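PDB 2YYS: proline iminopeptidase-related protein from Thermus thermophilus, which is of unknown function but is probably a peptidase, as an alpha/beta hydrolase of the S33 family. Local coordinates for residues I123-L134 / L224-Y235; P73-L81 / A195-N203. All coordinates share one frame; numbering follows the deposited sequence.

Interaction 1: residues I123-L134 / L224-Y235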
loop_
_atom_site.group_PDB
_atom_site.type_symbol
_atom_site.label_atom_id
_atom_site.label_comp_id
_atom_site.label_asym_id
_atom_site.label_seq_id
_atom_site.Cartn_x
_atom_site.Cartn_y
_atom_site.Cartn_z
ATOM N N ILE A 123 3.660 7.420 -5.794
ATOM C CA ILE A 123 4.330 6.228 -6.254
ATOM C C ILE A 123 3.539 5.063 -5.673
ATOM O O ILE A 123 3.387 4.947 -4.448
ATOM C CB ILE A 123 5.809 6.208 -5.795
ATOM C CG1 ILE A 123 6.540 7.417 -6.382
ATOM C CG2 ILE A 123 6.479 4.922 -6.241
ATOM C CD1 ILE A 123 7.974 7.638 -5.872
ATOM N N LEU A 124 2.997 4.244 -6.568
ATOM C CA LEU A 124 2.254 3.045 -6.218
ATOM C C LEU A 124 3.157 1.818 -6.341
ATOM O O LEU A 124 3.572 1.432 -7.439
ATOM C CB LEU A 124 1.044 2.896 -7.137
ATOM C CG LEU A 124 0.194 4.149 -7.391
ATOM C CD1 LEU A 124 -0.980 3.838 -8.346
ATOM C CD2 LEU A 124 -0.330 4.716 -6.095
ATOM N N LEU A 125 3.471 1.219 -5.199
ATOM C CA LEU A 125 4.245 -0.006 -5.158
ATOM C C LEU A 125 3.300 -1.182 -5.086
ATOM O O LEU A 125 2.480 -1.268 -4.170
ATOM C CB LEU A 125 5.165 -0.012 -3.941
ATOM C CG LEU A 125 6.004 1.245 -3.713
ATOM C CD1 LEU A 125 6.733 1.145 -2.384
ATOM C CD2 LEU A 125 6.986 1.463 -4.833
ATOM N N ALA A 126 3.430 -2.110 -6.025
ATOM C CA ALA A 126 2.644 -3.334 -5.987
ATOM C C ALA A 126 1.162 -3.045 -5.739
ATOM O O ALA A 126 0.556 -3.577 -4.814
ATOM C CB ALA A 126 3.183 -4.236 -4.907
ATOM N N PRO A 127 0.564 -2.215 -6.574
ATOM C CA PRO A 127 -0.815 -1.784 -6.329
ATOM C C PRO A 127 -1.804 -2.945 -6.396
ATOM O O PRO A 127 -1.659 -3.842 -7.243
ATOM C CB PRO A 127 -1.070 -0.792 -7.461
ATOM C CG PRO A 127 -0.149 -1.285 -8.573
ATOM C CD PRO A 127 1.100 -1.679 -7.837
ATOM N N TRP A 128 -2.764 -2.929 -5.474
ATOM C CA TRP A 128 -3.948 -3.787 -5.511
ATOM C C TRP A 128 -5.146 -2.884 -5.800
ATOM O O TRP A 128 -5.434 -1.965 -5.028
ATOM C CB TRP A 128 -4.209 -4.488 -4.165
ATOM C CG TRP A 128 -3.185 -5.490 -3.713
ATOM C CD1 TRP A 128 -2.000 -5.794 -4.318
ATOM C CD2 TRP A 128 -3.263 -6.328 -2.549
ATOM N NE1 TRP A 128 -1.336 -6.753 -3.597
ATOM C CE2 TRP A 128 -2.086 -7.099 -2.507
ATOM C CE3 TRP A 128 -4.207 -6.497 -1.532
ATOM C CZ2 TRP A 128 -1.832 -8.023 -1.500
ATOM C CZ3 TRP A 128 -3.956 -7.414 -0.529
ATOM C CH2 TRP A 128 -2.777 -8.168 -0.521
ATOM N N VAL A 129 -5.840 -3.143 -6.901
ATOM C CA VAL A 129 -7.050 -2.399 -7.214
ATOM C C VAL A 129 -8.255 -3.271 -7.554
ATOM O O VAL A 129 -9.383 -2.820 -7.441
ATOM C CB VAL A 129 -6.822 -1.420 -8.378
ATOM C CG1 VAL A 129 -5.715 -0.422 -8.045
ATOM C CG2 VAL A 129 -6.499 -2.157 -9.654
ATOM N N ASN A 130 -8.009 -4.496 -8.004
ATOM C CA ASN A 130 -9.052 -5.394 -8.459
ATOM C C ASN A 130 -9.047 -6.631 -7.577
ATOM O O ASN A 130 -8.258 -7.546 -7.781
ATOM C CB ASN A 130 -8.841 -5.774 -9.937
ATOM C CG ASN A 130 -10.019 -6.564 -10.508
ATOM O OD1 ASN A 130 -10.776 -7.170 -9.764
ATOM N ND2 ASN A 130 -10.173 -6.551 -11.832
ATOM N N PHE A 131 -9.930 -6.644 -6.585
ATOM C CA PHE A 131 -9.996 -7.747 -5.639
ATOM C C PHE A 131 -10.609 -9.024 -6.215
ATOM O O PHE A 131 -10.130 -10.105 -5.890
ATOM C CB PHE A 131 -10.673 -7.314 -4.336
ATOM C CG PHE A 131 -9.751 -6.562 -3.426
ATOM C CD1 PHE A 131 -9.033 -7.230 -2.437
ATOM C CD2 PHE A 131 -9.552 -5.202 -3.589
ATOM C CE1 PHE A 131 -8.151 -6.547 -1.610
ATOM C CE2 PHE A 131 -8.664 -4.513 -2.766
ATOM C CZ PHE A 131 -7.967 -5.192 -1.774
ATOM N N PRO A 132 -11.656 -8.944 -7.039
ATOM C CA PRO A 132 -12.088 -10.140 -7.770
ATOM C C PRO A 132 -10.956 -10.811 -8.536
ATOM O O PRO A 132 -10.902 -12.019 -8.549
ATOM C CB PRO A 132 -13.170 -9.611 -8.721
ATOM C CG PRO A 132 -13.777 -8.470 -7.948
ATOM C CD PRO A 132 -12.563 -7.811 -7.274
ATOM N N TRP A 133 -10.078 -10.036 -9.158
ATOM C CA TRP A 133 -8.912 -10.591 -9.856
ATOM C C TRP A 133 -7.983 -11.316 -8.875
ATOM O O TRP A 133 -7.540 -12.430 -9.136
ATOM C CB TRP A 133 -8.143 -9.483 -10.595
ATOM C CG TRP A 133 -6.909 -9.965 -11.282
ATOM C CD1 TRP A 133 -6.832 -10.583 -12.505
ATOM C CD2 TRP A 133 -5.565 -9.901 -10.781
ATOM N NE1 TRP A 133 -5.524 -10.898 -12.795
ATOM C CE2 TRP A 133 -4.725 -10.496 -11.755
ATOM C CE3 TRP A 133 -4.979 -9.389 -9.608
ATOM C CZ2 TRP A 133 -3.340 -10.595 -11.590
ATOM C CZ3 TRP A 133 -3.601 -9.490 -9.443
ATOM C CH2 TRP A 133 -2.796 -10.090 -10.434
ATOM N N LEU A 134 -7.698 -10.683 -7.740
ATOM C CA LEU A 134 -6.848 -11.294 -6.719
ATOM C C LEU A 134 -7.440 -12.589 -6.193
ATOM O O LEU A 134 -6.713 -13.553 -5.933
ATOM C CB LEU A 134 -6.603 -10.315 -5.567
ATOM C CG LEU A 134 -5.690 -10.754 -4.416
ATOM C CD1 LEU A 134 -4.352 -11.298 -4.918
ATOM C CD2 LEU A 134 -5.450 -9.601 -3.451
ATOM N N LEU A 224 5.537 0.840 -9.627
ATOM C CA LEU A 224 6.662 -0.078 -9.462
ATOM C C LEU A 224 6.110 -1.380 -8.943
ATOM O O LEU A 224 5.370 -1.389 -7.961
ATOM C CB LEU A 224 7.656 0.442 -8.422
ATOM C CG LEU A 224 8.791 1.365 -8.832
ATOM C CD1 LEU A 224 8.269 2.630 -9.437
ATOM C CD2 LEU A 224 9.654 1.683 -7.610
ATOM N N VAL A 225 6.482 -2.481 -9.575
ATOM C CA VAL A 225 5.931 -3.776 -9.210
ATOM C C VAL A 225 6.912 -4.902 -9.525
ATOM O O VAL A 225 7.734 -4.795 -10.427
ATOM C CB VAL A 225 4.576 -3.990 -9.934
ATOM C CG1 VAL A 225 4.774 -4.097 -11.443
ATOM C CG2 VAL A 225 3.833 -5.203 -9.390
ATOM N N GLY A 226 6.815 -5.993 -8.782
ATOM C CA GLY A 226 7.674 -7.143 -9.015
ATOM C C GLY A 226 7.047 -8.025 -10.069
ATOM O O GLY A 226 5.856 -8.289 -10.028
ATOM N N GLU A 227 7.846 -8.483 -11.015
ATOM C CA GLU A 227 7.371 -9.412 -12.045
ATOM C C GLU A 227 6.739 -10.678 -11.485
ATOM O O GLU A 227 5.827 -11.255 -12.094
ATOM C CB GLU A 227 8.555 -9.807 -12.905
ATOM C CG GLU A 227 8.252 -10.715 -14.071
ATOM C CD GLU A 227 9.553 -11.163 -14.707
ATOM O OE1 GLU A 227 10.296 -11.970 -14.051
ATOM O OE2 GLU A 227 9.838 -10.633 -15.815
ATOM N N ARG A 228 7.247 -11.112 -10.335
ATOM C CA ARG A 228 6.771 -12.323 -9.665
ATOM C C ARG A 228 5.881 -12.078 -8.449
ATOM O O ARG A 228 5.684 -12.961 -7.619
ATOM C CB ARG A 228 7.976 -13.201 -9.322
ATOM C CG ARG A 228 8.699 -13.667 -10.603
ATOM C CD ARG A 228 9.836 -14.660 -10.398
ATOM N NE ARG A 228 9.391 -15.926 -9.816
ATOM C CZ ARG A 228 10.207 -16.927 -9.466
ATOM N NH1 ARG A 228 11.522 -16.824 -9.655
ATOM N NH2 ARG A 228 9.711 -18.037 -8.920
ATOM N N ASP A 229 5.323 -10.876 -8.363
ATOM C CA ASP A 229 4.325 -10.548 -7.348
ATOM C C ASP A 229 2.973 -11.000 -7.882
ATOM O O ASP A 229 2.324 -10.285 -8.647
ATOM C CB ASP A 229 4.342 -9.048 -7.080
ATOM C CG ASP A 229 3.381 -8.621 -5.989
ATOM O OD1 ASP A 229 2.651 -9.475 -5.450
ATOM O OD2 ASP A 229 3.288 -7.433 -5.626
ATOM N N GLY A 230 2.578 -12.216 -7.512
ATOM C CA GLY A 230 1.299 -12.764 -7.915
ATOM C C GLY A 230 0.067 -12.094 -7.311
ATOM O O GLY A 230 -1.043 -12.465 -7.685
ATOM N N THR A 231 0.250 -11.139 -6.391
ATOM C CA THR A 231 -0.855 -10.329 -5.871
ATOM C C THR A 231 -1.097 -9.031 -6.632
ATOM O O THR A 231 -2.087 -8.352 -6.372
ATOM C CB THR A 231 -0.656 -9.960 -4.383
ATOM O OG1 THR A 231 0.397 -8.998 -4.235
ATOM C CG2 THR A 231 -0.234 -11.148 -3.553
ATOM N N SER A 232 -0.204 -8.680 -7.553
ATOM C CA SER A 232 -0.261 -7.391 -8.250
ATOM C C SER A 232 -0.007 -7.476 -9.758
ATOM O O SER A 232 -0.663 -6.782 -10.513
ATOM C CB SER A 232 0.769 -6.428 -7.650
ATOM O OG SER A 232 0.615 -5.114 -8.165
ATOM N N TYR A 233 0.967 -8.288 -10.175
ATOM C CA TYR A 233 1.377 -8.399 -11.577
ATOM C C TYR A 233 0.828 -9.694 -12.176
ATOM O O TYR A 233 0.868 -10.735 -11.507
ATOM C CB TYR A 233 2.919 -8.360 -11.703
ATOM C CG TYR A 233 3.369 -8.132 -13.129
ATOM C CD1 TYR A 233 3.349 -6.860 -13.682
ATOM C CD2 TYR A 233 3.739 -9.196 -13.948
ATOM C CE1 TYR A 233 3.697 -6.647 -15.006
ATOM C CE2 TYR A 233 4.105 -8.985 -15.279
ATOM C CZ TYR A 233 4.073 -7.707 -15.796
ATOM O OH TYR A 233 4.412 -7.467 -17.102
ATOM N N PRO A 234 0.354 -9.694 -13.426
ATOM C CA PRO A 234 0.398 -8.567 -14.371
ATOM C C PRO A 234 -0.752 -7.549 -14.349
ATOM O O PRO A 234 -0.750 -6.693 -15.229
ATOM C CB PRO A 234 0.390 -9.278 -15.736
ATOM C CG PRO A 234 -0.400 -10.534 -15.509
ATOM C CD PRO A 234 -0.210 -10.902 -14.055
ATOM N N TYR A 235 -1.679 -7.601 -13.397
ATOM C CA TYR A 235 -2.775 -6.631 -13.404
ATOM C C TYR A 235 -2.293 -5.182 -13.296
ATOM O O TYR A 235 -2.964 -4.277 -13.777
ATOM C CB TYR A 235 -3.812 -6.932 -12.320
ATOM C CG TYR A 235 -5.145 -6.344 -12.684
ATOM C CD1 TYR A 235 -6.021 -7.025 -13.512
ATOM C CD2 TYR A 235 -5.507 -5.075 -12.241
ATOM C CE1 TYR A 235 -7.242 -6.467 -13.881
ATOM C CE2 TYR A 235 -6.701 -4.512 -12.596
ATOM C CZ TYR A 235 -7.574 -5.205 -13.412
ATOM O OH TYR A 235 -8.764 -4.616 -13.760
HETATM O O HOH W 1 -2.594 -4.777 -9.765
#
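Tyr235 and Trp133 run alongside each other head to tail. CB of Tyr235 sits squarely over the indole, 3.5 Å from the centroid of the six-membered ring of Trp133, a CH-pi contact. Beyond CB the phenol leans obliquely against the five-membered ring, the planes 40° apart. With CG anti to the backbone N (chi1 178°), Trp133 extends from its helix to meet the backbone of Thr231 and Tyr233 at its rim. Asn130 crosses Tyr235 at about a right angle, its CB over the phenol face and its ND2 giving an in-plane bond of 3.1 Å to Tyr235 OH, which also hydrogen-bonds Thr211 OG1. OD1 of Asn130 meanwhile caps the helix by accepting from Trp133 N. A leucine in place of Tyr235 would probably leave Asn130 ND2 without its hydroxyl partner and Asn130 CB without the ring face it rests on.

Farther in, Trp128 NE1 reaches Thr231 OG1 at 2.9 Å, a bent bond (139°) with the acceptor tilted from the indole plane. That hydroxyl donates to Asp229 OD1 at 2.6 Å; Thr231 N joins it there in an Asx turn. Asp229 OD2 hydrogen-bonds His255 ND1, consistent with the acid-histidine pair of alpha/beta hydrolases. Ser232 OG grips Pro127 O at 2.8 Å, and a water bridges that carbonyl to Ser232 O.

Parallel strand pairing, with Leu125 bridged to Leu224, is supported by Leu224 N to Leu124 O (3.0 Å) and Ala126 N to Leu224 O (2.8 Å). Strand 119-125 lies between strands 97-102 and 221-226; helix 262-274 covers Ile123 and Leu224, while helix 236-243 packs on Leu124, Pro127, Val129 and Val225.

Interaction 2: residues P73-L81 / A195-N203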
loop_
_atom_site.group_PDB
_atom_site.type_symbol
_atom_site.label_atom_id
_atom_site.label_comp_id
_atom_site.label_asym_id
_atom_site.label_seq_id
_atom_site.Cartn_x
_atom_site.Cartn_y
_atom_site.Cartn_z
ATOM N N PRO A 73 -18.074 -2.089 12.536
ATOM C CA PRO A 73 -17.566 -2.262 11.162
ATOM C C PRO A 73 -17.735 -1.071 10.220
ATOM O O PRO A 73 -17.068 -1.026 9.189
ATOM C CB PRO A 73 -18.393 -3.440 10.635
ATOM C CG PRO A 73 -19.600 -3.491 11.532
ATOM C CD PRO A 73 -19.085 -3.112 12.876
ATOM N N ARG A 74 -18.617 -0.136 10.551
ATOM C CA ARG A 74 -18.846 1.051 9.730
ATOM C C ARG A 74 -17.696 2.049 9.788
ATOM O O ARG A 74 -17.639 2.973 8.994
ATOM C CB ARG A 74 -20.128 1.758 10.185
ATOM C CG ARG A 74 -21.389 0.903 10.055
ATOM C CD ARG A 74 -22.615 1.542 10.680
ATOM N NE ARG A 74 -22.389 1.809 12.103
ATOM C CZ ARG A 74 -23.152 2.583 12.871
ATOM N NH1 ARG A 74 -24.236 3.185 12.380
ATOM N NH2 ARG A 74 -22.830 2.752 14.149
ATOM N N LEU A 75 -16.794 1.870 10.744
ATOM C CA LEU A 75 -15.605 2.703 10.843
ATOM C C LEU A 75 -14.580 2.361 9.770
ATOM O O LEU A 75 -13.686 3.153 9.512
ATOM C CB LEU A 75 -14.967 2.554 12.226
ATOM C CG LEU A 75 -15.851 2.999 13.397
ATOM C CD1 LEU A 75 -15.255 2.517 14.721
ATOM C CD2 LEU A 75 -16.058 4.514 13.391
ATOM N N PHE A 76 -14.731 1.197 9.140
ATOM C CA PHE A 76 -13.718 0.654 8.249
ATOM C C PHE A 76 -14.157 0.707 6.796
ATOM O O PHE A 76 -14.731 -0.247 6.269
ATOM C CB PHE A 76 -13.382 -0.759 8.699
ATOM C CG PHE A 76 -12.695 -0.792 10.020
ATOM C CD1 PHE A 76 -11.394 -0.309 10.137
ATOM C CD2 PHE A 76 -13.353 -1.243 11.154
ATOM C CE1 PHE A 76 -10.749 -0.300 11.349
ATOM C CE2 PHE A 76 -12.707 -1.252 12.390
ATOM C CZ PHE A 76 -11.405 -0.775 12.493
ATOM N N THR A 77 -13.897 1.855 6.169
ATOM C CA THR A 77 -14.211 2.081 4.763
ATOM C C THR A 77 -13.033 2.759 4.093
ATOM O O THR A 77 -12.183 3.352 4.752
ATOM C CB THR A 77 -15.448 2.987 4.593
ATOM O OG1 THR A 77 -15.190 4.270 5.177
ATOM C CG2 THR A 77 -16.700 2.440 5.345
ATOM N N VAL A 78 -12.997 2.669 2.771
ATOM C CA VAL A 78 -12.018 3.397 1.972
ATOM C C VAL A 78 -12.114 4.900 2.232
ATOM O O VAL A 78 -11.097 5.557 2.429
ATOM C CB VAL A 78 -12.197 3.085 0.464
ATOM C CG1 VAL A 78 -11.352 4.012 -0.404
ATOM C CG2 VAL A 78 -11.804 1.670 0.193
ATOM N N ASP A 79 -13.338 5.433 2.244
ATOM C CA ASP A 79 -13.568 6.856 2.504
ATOM C C ASP A 79 -12.927 7.305 3.815
ATOM O O ASP A 79 -12.313 8.353 3.874
ATOM C CB ASP A 79 -15.077 7.177 2.542
ATOM C CG ASP A 79 -15.744 7.130 1.153
ATOM O OD1 ASP A 79 -15.049 7.032 0.116
ATOM O OD2 ASP A 79 -16.983 7.191 1.012
ATOM N N ALA A 80 -13.101 6.525 4.868
ATOM C CA ALA A 80 -12.539 6.865 6.174
ATOM C C ALA A 80 -11.010 6.882 6.133
ATOM O O ALA A 80 -10.390 7.769 6.713
ATOM C CB ALA A 80 -13.025 5.890 7.233
ATOM N N LEU A 81 -10.406 5.920 5.435
ATOM C CA LEU A 81 -8.949 5.872 5.294
ATOM C C LEU A 81 -8.420 7.072 4.511
ATOM O O LEU A 81 -7.362 7.608 4.812
ATOM C CB LEU A 81 -8.511 4.569 4.611
ATOM C CG LEU A 81 -8.815 3.245 5.329
ATOM C CD1 LEU A 81 -8.114 2.058 4.654
ATOM C CD2 LEU A 81 -8.440 3.283 6.792
ATOM N N ALA A 195 -9.641 -6.623 13.715
ATOM C CA ALA A 195 -10.919 -5.957 13.469
ATOM C C ALA A 195 -11.010 -5.216 12.126
ATOM O O ALA A 195 -12.039 -5.297 11.461
ATOM C CB ALA A 195 -11.261 -5.018 14.613
ATOM N N PRO A 196 -9.967 -4.482 11.735
ATOM C CA PRO A 196 -9.992 -3.791 10.445
ATOM C C PRO A 196 -10.137 -4.759 9.275
ATOM O O PRO A 196 -10.976 -4.521 8.433
ATOM C CB PRO A 196 -8.658 -3.046 10.414
ATOM C CG PRO A 196 -8.299 -2.896 11.850
ATOM C CD PRO A 196 -8.719 -4.202 12.470
ATOM N N GLY A 197 -9.368 -5.841 9.250
ATOM C CA GLY A 197 -9.465 -6.818 8.178
ATOM C C GLY A 197 -10.835 -7.484 8.128
ATOM O O GLY A 197 -11.430 -7.611 7.064
ATOM N N LEU A 198 -11.337 -7.895 9.293
ATOM C CA LEU A 198 -12.650 -8.529 9.390
ATOM C C LEU A 198 -13.770 -7.601 8.923
ATOM O O LEU A 198 -14.676 -8.032 8.219
ATOM C CB LEU A 198 -12.922 -9.004 10.820
ATOM C CG LEU A 198 -12.091 -10.212 11.280
ATOM C CD1 LEU A 198 -12.323 -10.494 12.774
ATOM C CD2 LEU A 198 -12.400 -11.471 10.441
ATOM N N ALA A 199 -13.682 -6.324 9.281
ATOM C CA ALA A 199 -14.697 -5.353 8.897
ATOM C C ALA A 199 -14.672 -5.083 7.393
ATOM O O ALA A 199 -15.709 -4.996 6.774
ATOM C CB ALA A 199 -14.527 -4.056 9.668
ATOM N N PHE A 200 -13.495 -4.945 6.802
ATOM C CA PHE A 200 -13.427 -4.716 5.363
ATOM C C PHE A 200 -13.994 -5.926 4.618
ATOM O O PHE A 200 -14.735 -5.757 3.650
ATOM C CB PHE A 200 -12.000 -4.368 4.917
ATOM C CG PHE A 200 -11.701 -2.889 4.947
ATOM C CD1 PHE A 200 -12.190 -2.050 3.949
ATOM C CD2 PHE A 200 -10.942 -2.337 5.971
ATOM C CE1 PHE A 200 -11.924 -0.676 3.967
ATOM C CE2 PHE A 200 -10.668 -0.963 6.003
ATOM C CZ PHE A 200 -11.162 -0.133 4.996
ATOM N N LEU A 201 -13.685 -7.132 5.106
ATOM C CA LEU A 201 -14.205 -8.385 4.541
ATOM C C LEU A 201 -15.731 -8.412 4.581
ATOM O O LEU A 201 -16.383 -8.704 3.583
ATOM C CB LEU A 201 -13.643 -9.601 5.301
ATOM C CG LEU A 201 -14.183 -11.003 4.957
ATOM C CD1 LEU A 201 -13.831 -11.410 3.538
ATOM C CD2 LEU A 201 -13.669 -12.065 5.946
ATOM N N ARG A 202 -16.279 -8.088 5.750
ATOM C CA ARG A 202 -17.719 -8.039 5.971
ATOM C C ARG A 202 -18.382 -6.963 5.104
ATOM O O ARG A 202 -19.463 -7.182 4.587
ATOM C CB ARG A 202 -17.981 -7.802 7.462
ATOM C CG ARG A 202 -19.402 -7.476 7.891
ATOM C CD ARG A 202 -19.464 -7.064 9.384
ATOM N NE ARG A 202 -20.787 -7.180 10.005
ATOM C CZ ARG A 202 -21.834 -6.380 9.754
ATOM N NH1 ARG A 202 -21.750 -5.387 8.866
ATOM N NH2 ARG A 202 -22.983 -6.581 10.399
ATOM N N ASN A 203 -17.717 -5.823 4.917
ATOM C CA ASN A 203 -18.268 -4.736 4.119
ATOM C C ASN A 203 -18.140 -4.942 2.603
ATOM O O ASN A 203 -18.528 -4.067 1.850
ATOM C CB ASN A 203 -17.643 -3.395 4.537
ATOM C CG ASN A 203 -18.009 -2.991 5.977
ATOM O OD1 ASN A 203 -18.911 -3.563 6.590
ATOM N ND2 ASN A 203 -17.284 -2.016 6.524
#
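Asn203 reaches from the end of helix 195-202 to two backbone carbonyls of the opposing segment through one nitrogen. Its ND2 donates to Pro73 O at 2.9 Å and to Phe76 O at 3.1 Å, and both acceptors lie within 8° of the amide plane, so each N-H of the amide has its own carbonyl. Chi1 of -65° sets CG beside the backbone N and turns the amide to the 73-76 turn. Pro73 O is gripped twice, since Phe76 N meets it at 3.2 Å from the face opposite to ND2. Neighbouring groups are satisfied as well: Leu75 O accepts from Arg61, and Thr77 OG1, at the N-cap of helix 78-91, accepts from Ala80 N at 3.1 Å.

Around these bonds the packing is apolar. The Phe76 ring lies between Pro196 CA, 3.7 Å from its centroid over one face, and Leu75 CB near the rim of the other. Ala199 CB touches Phe76 CD2 obliquely at 3.4 Å. Phe200 presents a face to the Phe76 carbonyl, whose oxygen stands near the ring's rim, while CZ of Phe200 meets CD1 of Leu81 at 3.8 Å. At the exposed end, the guanidinium of Arg202 lays one face on Pro73 CG, a contact of flat group against ring carbon.

Helix 195-202 belongs to the mainly helical insertion between strands 119-125 and 221-226, whereas helix 78-91 packs with helix 105-115 in the body of the fold. Such a join of helical cap to alpha/beta core is characteristic of alpha/beta hydrolases of the S33 family.

The segments alternate along the chain: 73-81, 123-134, 195-203, then 224-235. The two contacts therefore interlock. Interaction 1 brackets the helical insertion that separates strand 119-125 from strand 221-226, closing the base of that excursion by joining the strand pair and the loops beyond it; interaction 2 ties its last helix, 195-202, to an earlier part of the chain, the segment leading into helix 78-91. Their centres lie 21 Å apart and their nearest atoms about 8 Å apart, without touching. The centre of interaction 1 lies about 10 Å from the centre of the chain, that of interaction 2 about 16 Å. Together they tie the insertion to the alpha/beta-hydrolase body at two separate places.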